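Local coordinates for protein putative isocitrate dehydrogenase, NAD-dependent (Methylococcus capsulatus, PDB 6LKY) that probably acts as an NAD-dependent isocitrate dehydrogenase, oxidising isocitrate with NAD and a magnesium ion as cofactors, at residues Lys3-Ile7 with Ser57-Asn61; Arg62-Lys66 with Asp255-Ala261; Phe65-Leu69 with Asn81-Arg85. The protein carries 1 engineered substitution. All coordinates share one frame; numbering follows the deposited sequence. Where two conformers were deposited one is given.

Strand 63-66 ties the three contacts together. In contact 1, strand 2-7, its parallel neighbour in the sheet, packs against helix 52-61, which leads directly into 63-66. In contact 2, strand 63-66 pairs on its other side with 257-261, from much later in the chain. Contact 3 starts from the end of the same strand and reaches helix 80-87. Centres of contacts 1 and 2 lie about 8 Å apart, as do those of 2 and 3; those of 1 and 3 are about 12 Å apart. Contact 1 closes before the others open, and contacts 2 and 3 share Phe65 and Lys66. Contact 1 packs the sheet; contacts 2 and 3 both touch the bound NAD.

Contact 1 (Lys3-Ile7 with Ser57-Asn61); sequences KITLI and SIRAN
Thr5, Ser57 and Asn61 form the polar centre where strand 2-7 meets the last turn of helix 52-61. The helix belongs to a beta-alpha-beta crossover: the chain leaves strand 31-35, passes over strand 2-7 and returns as strand 63-66. The helix and strand segments run nearly antiparallel, at 154°, with their axes 7.7 Å apart. Thr5 OG1 is used twice. It donates to Ser57 OG at 2.6 Å and accepts from Asn61 ND2 at 3.0 Å. The second bond is bent, and OG1 lies 31° out of the Asn61 amide plane. Asp34, on strand 31-35, gives both helix residues a further partner: its OD2 bonds Ser57 OG, and weakly Asn61 ND2. The buried hydroxyls are therefore satisfied within a small network joining two strands and the helix. Thr5 has OG1 anti to its carbonyl carbon (chi1 -62°), which leaves Thr5 CG2 to pack across Ile58, 3.6 Å from Ile58 CG1. A valine here would probably leave Ser57 OG without its donor and Asn61 ND2 relying on its weaker bond to Asp34. Further along, the CD1 methyls of Ile7 and Ile58 meet, and both side chains also touch Cys64 of strand 63-66. At the exposed end, the extended Lys3 chain crosses Asn61, with Lys3 CD 3.5 Å from Asn61 OD1. A water completes this end: it accepts from Lys3 NZ at 2.7 Å and donates to Asn61 OD1 at 2.9 Å.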
loop_
_atom_site.group_PDB
_atom_site.type_symbol
_atom_site.label_atom_id
_atom_site.label_comp_id
_atom_site.label_asym_id
_atom_site.label_seq_id
_atom_site.Cartn_x
_atom_site.Cartn_y
_atom_site.Cartn_z
ATOM N N LYS A 3 18.311 32.169 6.079
ATOM C CA LYS A 3 19.208 31.233 6.742
ATOM C C LYS A 3 18.490 29.895 6.937
ATOM O O LYS A 3 17.475 29.828 7.641
ATOM C CB LYS A 3 19.684 31.786 8.083
ATOM C CG LYS A 3 20.739 30.910 8.732
ATOM C CD LYS A 3 21.330 31.559 9.969
ATOM C CE LYS A 3 22.463 30.718 10.502
ATOM N NZ LYS A 3 22.934 31.209 11.821
ATOM N N ILE A 4 19.051 28.828 6.362
ATOM C CA ILE A 4 18.372 27.541 6.230
ATOM C C ILE A 4 19.291 26.424 6.702
ATOM O O ILE A 4 20.431 26.313 6.229
ATOM C CB ILE A 4 17.951 27.292 4.773
ATOM C CG1 ILE A 4 16.848 28.271 4.371
ATOM C CG2 ILE A 4 17.560 25.820 4.561
ATOM C CD1 ILE A 4 16.446 28.157 2.940
ATOM N N THR A 5 18.793 25.576 7.612
ATOM C CA THR A 5 19.582 24.428 8.051
ATOM C C THR A 5 19.677 23.414 6.917
ATOM O O THR A 5 18.680 23.132 6.250
ATOM C CB THR A 5 18.963 23.787 9.295
ATOM O OG1 THR A 5 18.960 24.732 10.372
ATOM C CG2 THR A 5 19.750 22.537 9.716
ATOM N N LEU A 6 20.885 22.907 6.666
ATOM C CA LEU A 6 21.160 22.042 5.523
ATOM C C LEU A 6 21.746 20.728 6.016
ATOM O O LEU A 6 22.786 20.721 6.687
ATOM C CB LEU A 6 22.126 22.722 4.547
ATOM C CG LEU A 6 22.548 21.941 3.302
ATOM C CD1 LEU A 6 21.349 21.763 2.382
ATOM C CD2 LEU A 6 23.696 22.647 2.563
ATOM N N ILE A 7 21.101 19.624 5.668
ATOM C CA ILE A 7 21.519 18.299 6.107
ATOM C C ILE A 7 21.788 17.445 4.875
ATOM O O ILE A 7 20.862 16.991 4.205
ATOM C CB ILE A 7 20.461 17.643 7.012
ATOM C CG1 ILE A 7 20.188 18.520 8.245
ATOM C CG2 ILE A 7 20.900 16.226 7.365
ATOM C CD1 ILE A 7 19.067 18.001 9.157
ATOM N N SER A 57 19.862 24.160 15.643
ATOM C CA SER A 57 19.929 24.933 14.407
ATOM C C SER A 57 18.573 24.998 13.718
ATOM O O SER A 57 18.161 26.065 13.240
ATOM C CB SER A 57 20.981 24.333 13.472
ATOM O OG SER A 57 20.845 24.830 12.151
ATOM N N ILE A 58 17.864 23.864 13.643
ATOM C CA ILE A 58 16.564 23.888 12.977
ATOM C C ILE A 58 15.572 24.734 13.770
ATOM O O ILE A 58 14.785 25.491 13.194
ATOM C CB ILE A 58 16.016 22.467 12.741
ATOM C CG1 ILE A 58 17.001 21.644 11.914
ATOM C CG2 ILE A 58 14.663 22.550 12.018
ATOM C CD1 ILE A 58 16.664 20.167 11.829
ATOM N N ARG A 59 15.599 24.636 15.098
ATOM C CA ARG A 59 14.658 25.439 15.870
ATOM C C ARG A 59 14.994 26.917 15.818
ATOM O O ARG A 59 14.103 27.753 15.982
ATOM C CB ARG A 59 14.585 24.945 17.305
ATOM C CG ARG A 59 13.971 23.584 17.370
ATOM C CD ARG A 59 13.347 23.304 18.699
ATOM N NE ARG A 59 14.214 22.475 19.515
ATOM C CZ ARG A 59 13.817 21.341 20.067
ATOM N NH1 ARG A 59 12.575 20.927 19.866
ATOM N NH2 ARG A 59 14.656 20.628 20.806
ATOM N N ALA A 60 16.264 27.262 15.607
ATOM C CA ALA A 60 16.621 28.665 15.419
ATOM C C ALA A 60 16.162 29.167 14.056
ATOM O O ALA A 60 15.524 30.218 13.956
ATOM C CB ALA A 60 18.134 28.862 15.589
ATOM N N ASN A 61 16.481 28.424 12.991
ATOM C CA ASN A 61 16.215 28.900 11.635
ATOM C C ASN A 61 14.772 28.702 11.185
ATOM O O ASN A 61 14.295 29.471 10.344
ATOM C CB ASN A 61 17.155 28.213 10.645
ATOM C CG ASN A 61 18.613 28.516 10.927
ATOM O OD1 ASN A 61 18.934 29.515 11.577
ATOM N ND2 ASN A 61 19.504 27.662 10.427
HETATM O O HOH W 1 21.077 30.140 13.412
#

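Contact 2 (Arg62-Lys66 with Asp255-Ala261); sequences RICFK and DAALFEA. With NAD (nicotinamide-adenine-dinucleotide), chain C.
Residues Ile63, Cys64 and Phe65 pair in parallel with Ala257, Leu258 and Phe259. The strand axes are 4.8 Å apart and 14° from parallel. Four backbone bonds hold them: Ala257 N to Arg62 O, Cys64 N to Ala257 O, Phe259 N to Cys64 O, and Lys66 N to Phe259 O. The shortest is Phe259 N to Cys64 O, at 2.8 Å. At the end of the pairing a water bridges Lys66 O and Ala261 N. Arg62 leaves helix 52-61 with positive phi. Its folded side chain brings NE to Asp255 O at 2.6 Å, almost straight at 175°; the oxygen lies in the guanidinium plane. The pairing sits inside the large mixed sheet of the isocitrate/isopropylmalate dehydrogenase fold, between strands 2-7 and 248-252. On one face, Ile63 CG2 meets the edge of the Phe259 ring, and helix 278-290 covers Phe65 and Phe259. On the other, Cys64 SG packs on Leu258 CD1 at 3.7 Å. Leu258 CD2 lies against Lys66 CE. Lys66 and Glu260 run side by side on this face. Bends at chi3 (57°) and chi4 bring Lys66 NZ to Glu260 OE1, a salt bridge of 2.6 Å on the anti side of the carboxylate. Arg85 and Asn251 hold the other oxygen, OE2, which probably fixes the carboxylate's rotation. Glu260 OE1 also comes within 3.0 Å of NAD O7N.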
loop_
_atom_site.group_PDB
_atom_site.type_symbol
_atom_site.label_atom_id
_atom_site.label_comp_id
_atom_site.label_asym_id
_atom_site.label_seq_id
_atom_site.Cartn_x
_atom_site.Cartn_y
_atom_site.Cartn_z
ATOM N N ARG A 62 14.100 27.649 11.658
ATOM C CA ARG A 62 12.706 27.293 11.374
ATOM C C ARG A 62 12.548 26.670 9.989
ATOM O O ARG A 62 11.434 26.263 9.649
ATOM C CB ARG A 62 11.721 28.476 11.475
ATOM C CG ARG A 62 11.694 29.230 12.810
ATOM C CD ARG A 62 11.923 28.344 14.044
ATOM N NE ARG A 62 10.784 27.499 14.429
ATOM C CZ ARG A 62 10.721 26.797 15.562
ATOM N NH1 ARG A 62 11.715 26.852 16.437
ATOM N NH2 ARG A 62 9.660 26.053 15.838
ATOM N N ILE A 63 13.601 26.600 9.173
ATOM C CA ILE A 63 13.541 26.012 7.839
ATOM C C ILE A 63 14.719 25.059 7.676
ATOM O O ILE A 63 15.852 25.383 8.053
ATOM C CB ILE A 63 13.558 27.081 6.725
ATOM C CG1 ILE A 63 12.511 28.163 6.993
ATOM C CG2 ILE A 63 13.316 26.444 5.367
ATOM C CD1 ILE A 63 11.080 27.672 6.842
ATOM N N CYS A 64 14.454 23.889 7.100
ATOM C CA CYS A 64 15.465 22.855 6.961
ATOM C C CYS A 64 15.318 22.176 5.608
ATOM O O CYS A 64 14.207 21.914 5.145
ATOM C CB CYS A 64 15.376 21.829 8.104
ATOM S SG CYS A 64 16.617 20.520 8.040
ATOM N N PHE A 65 16.455 21.937 4.969
ATOM C CA PHE A 65 16.572 21.231 3.699
ATOM C C PHE A 65 17.357 19.957 3.996
ATOM O O PHE A 65 18.529 20.030 4.385
ATOM C CB PHE A 65 17.285 22.119 2.685
ATOM C CG PHE A 65 17.098 21.709 1.264
ATOM C CD1 PHE A 65 15.841 21.402 0.770
ATOM C CD2 PHE A 65 18.184 21.668 0.403
ATOM C CE1 PHE A 65 15.682 21.041 -0.561
ATOM C CE2 PHE A 65 18.027 21.298 -0.922
ATOM C CZ PHE A 65 16.783 20.988 -1.405
ATOM N N LYS A 66 16.719 18.795 3.842
ATOM C CA LYS A 66 17.235 17.554 4.418
ATOM C C LYS A 66 17.334 16.468 3.356
ATOM O O LYS A 66 16.330 16.098 2.742
ATOM C CB LYS A 66 16.354 17.078 5.581
ATOM C CG LYS A 66 16.937 15.882 6.334
ATOM C CD LYS A 66 15.874 15.107 7.138
ATOM C CE LYS A 66 14.733 14.617 6.263
ATOM N NZ LYS A 66 15.090 13.504 5.326
ATOM N N ASP A 255 5.245 26.372 13.204
ATOM C CA ASP A 255 6.414 27.179 13.518
ATOM C C ASP A 255 7.660 26.790 12.741
ATOM O O ASP A 255 8.709 27.421 12.932
ATOM C CB ASP A 255 6.725 27.083 15.019
ATOM C CG ASP A 255 5.837 27.966 15.847
ATOM O OD1 ASP A 255 5.119 28.803 15.257
ATOM O OD2 ASP A 255 5.850 27.819 17.085
ATOM N N ALA A 256 7.593 25.770 11.893
ATOM C CA ALA A 256 8.791 25.305 11.217
ATOM C C ALA A 256 8.376 24.471 10.020
ATOM O O ALA A 256 7.225 24.035 9.911
ATOM C CB ALA A 256 9.707 24.509 12.160
ATOM N N ALA A 257 9.333 24.253 9.122
ATOM C CA ALA A 257 9.085 23.481 7.918
ATOM C C ALA A 257 10.385 22.823 7.487
ATOM O O ALA A 257 11.458 23.429 7.585
ATOM C CB ALA A 257 8.534 24.359 6.786
ATOM N N LEU A 258 10.276 21.586 7.003
ATOM C CA LEU A 258 11.432 20.802 6.589
ATOM C C LEU A 258 11.129 20.138 5.253
ATOM O O LEU A 258 10.133 19.418 5.120
ATOM C CB LEU A 258 11.783 19.766 7.665
ATOM C CG LEU A 258 12.992 18.845 7.429
ATOM C CD1 LEU A 258 13.635 18.474 8.757
ATOM C CD2 LEU A 258 12.596 17.583 6.652
ATOM N N PHE A 259 11.997 20.347 4.269
ATOM C CA PHE A 259 11.716 19.919 2.906
ATOM C C PHE A 259 12.678 18.810 2.503
ATOM O O PHE A 259 13.857 18.847 2.870
ATOM C CB PHE A 259 11.774 21.125 1.956
ATOM C CG PHE A 259 10.802 22.193 2.341
ATOM C CD1 PHE A 259 11.129 23.121 3.316
ATOM C CD2 PHE A 259 9.529 22.211 1.800
ATOM C CE1 PHE A 259 10.217 24.077 3.709
ATOM C CE2 PHE A 259 8.608 23.163 2.189
ATOM C CZ PHE A 259 8.944 24.091 3.147
ATOM N N GLU A 260 12.169 17.799 1.787
ATOM C CA GLU A 260 13.005 16.638 1.511
ATOM C C GLU A 260 12.491 15.893 0.287
ATOM O O GLU A 260 11.344 16.052 -0.125
ATOM C CB GLU A 260 13.025 15.680 2.712
ATOM C CG GLU A 260 11.621 15.128 3.033
ATOM C CD GLU A 260 11.600 14.134 4.205
ATOM O OE1 GLU A 260 12.636 13.481 4.467
ATOM O OE2 GLU A 260 10.540 14.003 4.862
ATOM N N ALA A 261 13.358 15.052 -0.275
ATOM C CA ALA A 261 12.868 14.051 -1.210
ATOM C C ALA A 261 12.049 12.990 -0.465
ATOM O O ALA A 261 12.193 12.776 0.743
ATOM C CB ALA A 261 14.027 13.399 -1.974
HETATM P PA NAD C . 15.135 3.805 -1.190
HETATM O O1A NAD C . 16.440 4.268 -0.591
HETATM O O2A NAD C . 14.238 4.967 -1.485
HETATM O O5B NAD C . 15.439 2.917 -2.486
HETATM C C5B NAD C . 14.346 2.296 -3.159
HETATM C C4B NAD C . 14.710 2.114 -4.619
HETATM O O4B NAD C . 14.588 3.406 -5.247
HETATM C C3B NAD C . 16.156 1.650 -4.741
HETATM O O3B NAD C . 16.285 0.674 -5.764
HETATM C C2B NAD C . 16.900 2.924 -5.111
HETATM O O2B NAD C . 18.089 2.707 -5.887
HETATM C C1B NAD C . 15.845 3.759 -5.823
HETATM N N9A NAD C . 16.244 5.133 -5.554
HETATM C C8A NAD C . 15.506 5.923 -4.552
HETATM N N7A NAD C . 16.121 7.237 -4.818
HETATM C C5A NAD C . 15.991 7.372 -6.265
HETATM C C6A NAD C . 17.092 8.247 -6.839
HETATM N N6A NAD C . 16.818 9.649 -6.486
HETATM N N1A NAD C . 17.055 8.093 -8.301
HETATM C C2A NAD C . 17.347 6.725 -8.776
HETATM N N3A NAD C . 17.365 5.761 -7.673
HETATM C C4A NAD C . 16.241 5.970 -6.764
HETATM O O3 NAD C . 14.330 2.871 -0.161
HETATM P PN NAD C . 14.935 1.669 0.699
HETATM O O1N NAD C . 16.039 0.927 0.015
HETATM O O2N NAD C . 13.750 0.774 1.023
HETATM O O5D NAD C . 15.514 2.324 2.048
HETATM C C5D NAD C . 16.886 2.746 2.121
HETATM C C4D NAD C . 17.085 3.599 3.368
HETATM O O4D NAD C . 16.499 4.903 3.210
HETATM C C3D NAD C . 16.439 2.950 4.593
HETATM O O3D NAD C . 17.385 3.003 5.657
HETATM C C2D NAD C . 15.256 3.855 4.885
HETATM O O2D NAD C . 14.919 3.945 6.267
HETATM C C1D NAD C . 15.730 5.213 4.386
HETATM N N1N NAD C . 14.545 6.087 4.193
HETATM C C2N NAD C . 14.867 7.505 4.106
HETATM C C3N NAD C . 13.542 8.233 4.134
HETATM C C7N NAD C . 13.665 9.714 4.504
HETATM O O7N NAD C . 12.750 10.526 3.780
HETATM N N7N NAD C . 15.045 10.181 4.394
HETATM C C4N NAD C . 12.672 7.966 2.916
HETATM C C5N NAD C . 12.575 6.488 2.592
HETATM C C6N NAD C . 13.688 5.568 3.103
HETATM O O HOH W 2 15.795 14.225 0.909
#

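Contact 3 (Phe65-Leu69 with Asn81-Arg85); sequences FKGPL and NVTLR. With NAD (nicotinamide-adenine-dinucleotide), chain C.
Asn81 lays its amide across the end of Lys66 and beside the carboxamide of the bound NAD. Its CG stands anti to the carbonyl carbon (chi1 -56°), which directs the amide toward Lys66 and Leu69. Asn81 OD1 takes a bond from Lys66 NZ at 2.8 Å, with the donor tilted 33° from the amide plane. On the other branch, Asn81 ND2 reaches Leu69 O in a weak bond of 3.3 Å. One amide thus ties together a strand end and the loop after it. Lys66 NZ also donates to Gly67 O at 3.0 Å, from above the carbonyl plane, while its strongest partner is the carboxylate of Glu260. Three oxygens, from Asn81, Gly67 and Glu260, grip the ammonium and hold it in place. Asn81 CB lies 4.2 Å over the centre of the Arg85 guanidinium. Leu84 CD2 packs on Lys66 CD at 4.2 Å. Lys66, Leu69 and Asn81 all belong to the NAD site, and NAD N7N comes 2.9 Å from Leu69 N. A citrate, probably from the crystallisation liquor, is hydrogen-bonded to Asn81 ND2 and Arg85 NH2. Here the chain leaves strand 63-66, with Gly67 still bonded to Ile7 of strand 2-7. Pro68 packs on Ile16 of helix 13-26, and across the contact helix 80-87 sets Val82 against Ile177 of the second subunit.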
loop_
_atom_site.group_PDB
_atom_site.type_symbol
_atom_site.label_atom_id
_atom_site.label_comp_id
_atom_site.label_asym_id
_atom_site.label_seq_id
_atom_site.Cartn_x
_atom_site.Cartn_y
_atom_site.Cartn_z
ATOM N N PHE A 65 16.455 21.937 4.969
ATOM C CA PHE A 65 16.572 21.231 3.699
ATOM C C PHE A 65 17.357 19.957 3.996
ATOM O O PHE A 65 18.529 20.030 4.385
ATOM C CB PHE A 65 17.285 22.119 2.685
ATOM C CG PHE A 65 17.098 21.709 1.264
ATOM C CD1 PHE A 65 15.841 21.402 0.770
ATOM C CD2 PHE A 65 18.184 21.668 0.403
ATOM C CE1 PHE A 65 15.682 21.041 -0.561
ATOM C CE2 PHE A 65 18.027 21.298 -0.922
ATOM C CZ PHE A 65 16.783 20.988 -1.405
ATOM N N LYS A 66 16.719 18.795 3.842
ATOM C CA LYS A 66 17.235 17.554 4.418
ATOM C C LYS A 66 17.334 16.468 3.356
ATOM O O LYS A 66 16.330 16.098 2.742
ATOM C CB LYS A 66 16.354 17.078 5.581
ATOM C CG LYS A 66 16.937 15.882 6.334
ATOM C CD LYS A 66 15.874 15.107 7.138
ATOM C CE LYS A 66 14.733 14.617 6.263
ATOM N NZ LYS A 66 15.090 13.504 5.326
ATOM N N GLY A 67 18.543 15.968 3.126
ATOM C CA GLY A 67 18.730 14.800 2.298
ATOM C C GLY A 67 18.208 13.558 3.004
ATOM O O GLY A 67 17.851 13.601 4.185
ATOM N N PRO A 68 18.145 12.433 2.296
ATOM C CA PRO A 68 17.603 11.207 2.902
ATOM C C PRO A 68 18.479 10.719 4.043
ATOM O O PRO A 68 19.708 10.798 3.981
ATOM C CB PRO A 68 17.605 10.207 1.744
ATOM C CG PRO A 68 18.715 10.715 0.822
ATOM C CD PRO A 68 18.567 12.220 0.900
ATOM N N LEU A 69 17.836 10.210 5.092
ATOM C CA LEU A 69 18.543 9.707 6.261
ATOM C C LEU A 69 18.292 8.213 6.395
ATOM O O LEU A 69 17.139 7.769 6.359
ATOM C CB LEU A 69 18.107 10.458 7.520
ATOM C CG LEU A 69 18.460 11.951 7.474
ATOM C CD1 LEU A 69 18.064 12.672 8.766
ATOM C CD2 LEU A 69 19.950 12.116 7.210
ATOM N N ASN A 81 14.334 10.870 10.705
ATOM C CA ASN A 81 13.281 11.592 9.992
ATOM C C ASN A 81 12.060 11.765 10.877
ATOM O O ASN A 81 11.506 12.873 11.011
ATOM C CB ASN A 81 12.922 10.846 8.708
ATOM C CG ASN A 81 14.137 10.628 7.817
ATOM O OD1 ASN A 81 14.777 11.593 7.394
ATOM N ND2 ASN A 81 14.486 9.362 7.566
ATOM N N VAL A 82 11.669 10.676 11.543
ATOM C CA VAL A 82 10.488 10.696 12.387
ATOM C C VAL A 82 10.736 11.538 13.625
ATOM O O VAL A 82 9.864 12.318 14.046
ATOM C CB VAL A 82 10.084 9.254 12.734
ATOM C CG1 VAL A 82 9.037 9.246 13.849
ATOM C CG2 VAL A 82 9.591 8.549 11.460
ATOM N N THR A 83 11.917 11.377 14.240
ATOM C CA THR A 83 12.269 12.181 15.408
ATOM C C THR A 83 12.220 13.670 15.085
ATOM O O THR A 83 11.692 14.460 15.870
ATOM C CB THR A 83 13.649 11.799 15.929
ATOM O OG1 THR A 83 13.623 10.452 16.414
ATOM C CG2 THR A 83 14.063 12.721 17.061
ATOM N N LEU A 84 12.776 14.072 13.938
ATOM C CA LEU A 84 12.712 15.475 13.528
ATOM C C LEU A 84 11.263 15.935 13.379
ATOM O O LEU A 84 10.871 16.967 13.938
ATOM C CB LEU A 84 13.479 15.669 12.215
ATOM C CG LEU A 84 14.865 16.335 12.150
ATOM C CD1 LEU A 84 15.476 16.643 13.507
ATOM C CD2 LEU A 84 15.801 15.488 11.330
ATOM N N ARG A 85 10.448 15.170 12.630
ATOM C CA ARG A 85 9.046 15.541 12.430
ATOM C C ARG A 85 8.329 15.742 13.759
ATOM O O ARG A 85 7.559 16.694 13.925
ATOM C CB ARG A 85 8.315 14.470 11.611
ATOM C CG ARG A 85 8.774 14.334 10.187
ATOM C CD ARG A 85 8.423 12.980 9.604
ATOM N NE ARG A 85 8.880 12.901 8.213
ATOM C CZ ARG A 85 9.006 11.774 7.521
ATOM N NH1 ARG A 85 8.708 10.610 8.086
ATOM N NH2 ARG A 85 9.437 11.814 6.267
HETATM P PA NAD C . 15.135 3.805 -1.190
HETATM O O1A NAD C . 16.440 4.268 -0.591
HETATM O O2A NAD C . 14.238 4.967 -1.485
HETATM O O5B NAD C . 15.439 2.917 -2.486
HETATM C C5B NAD C . 14.346 2.296 -3.159
HETATM C C4B NAD C . 14.710 2.114 -4.619
HETATM O O4B NAD C . 14.588 3.406 -5.247
HETATM C C3B NAD C . 16.156 1.650 -4.741
HETATM O O3B NAD C . 16.285 0.674 -5.764
HETATM C C2B NAD C . 16.900 2.924 -5.111
HETATM O O2B NAD C . 18.089 2.707 -5.887
HETATM C C1B NAD C . 15.845 3.759 -5.823
HETATM N N9A NAD C . 16.244 5.133 -5.554
HETATM C C8A NAD C . 15.506 5.923 -4.552
HETATM N N7A NAD C . 16.121 7.237 -4.818
HETATM C C5A NAD C . 15.991 7.372 -6.265
HETATM C C6A NAD C . 17.092 8.247 -6.839
HETATM N N6A NAD C . 16.818 9.649 -6.486
HETATM N N1A NAD C . 17.055 8.093 -8.301
HETATM C C2A NAD C . 17.347 6.725 -8.776
HETATM N N3A NAD C . 17.365 5.761 -7.673
HETATM C C4A NAD C . 16.241 5.970 -6.764
HETATM O O3 NAD C . 14.330 2.871 -0.161
HETATM P PN NAD C . 14.935 1.669 0.699
HETATM O O1N NAD C . 16.039 0.927 0.015
HETATM O O2N NAD C . 13.750 0.774 1.023
HETATM O O5D NAD C . 15.514 2.324 2.048
HETATM C C5D NAD C . 16.886 2.746 2.121
HETATM C C4D NAD C . 17.085 3.599 3.368
HETATM O O4D NAD C . 16.499 4.903 3.210
HETATM C C3D NAD C . 16.439 2.950 4.593
HETATM O O3D NAD C . 17.385 3.003 5.657
HETATM C C2D NAD C . 15.256 3.855 4.885
HETATM O O2D NAD C . 14.919 3.945 6.267
HETATM C C1D NAD C . 15.730 5.213 4.386
HETATM N N1N NAD C . 14.545 6.087 4.193
HETATM C C2N NAD C . 14.867 7.505 4.106
HETATM C C3N NAD C . 13.542 8.233 4.134
HETATM C C7N NAD C . 13.665 9.714 4.504
HETATM O O7N NAD C . 12.750 10.526 3.780
HETATM N N7N NAD C . 15.045 10.181 4.394
HETATM C C4N NAD C . 12.672 7.966 2.916
HETATM C C5N NAD C . 12.575 6.488 2.592
HETATM C C6N NAD C . 13.688 5.568 3.103
#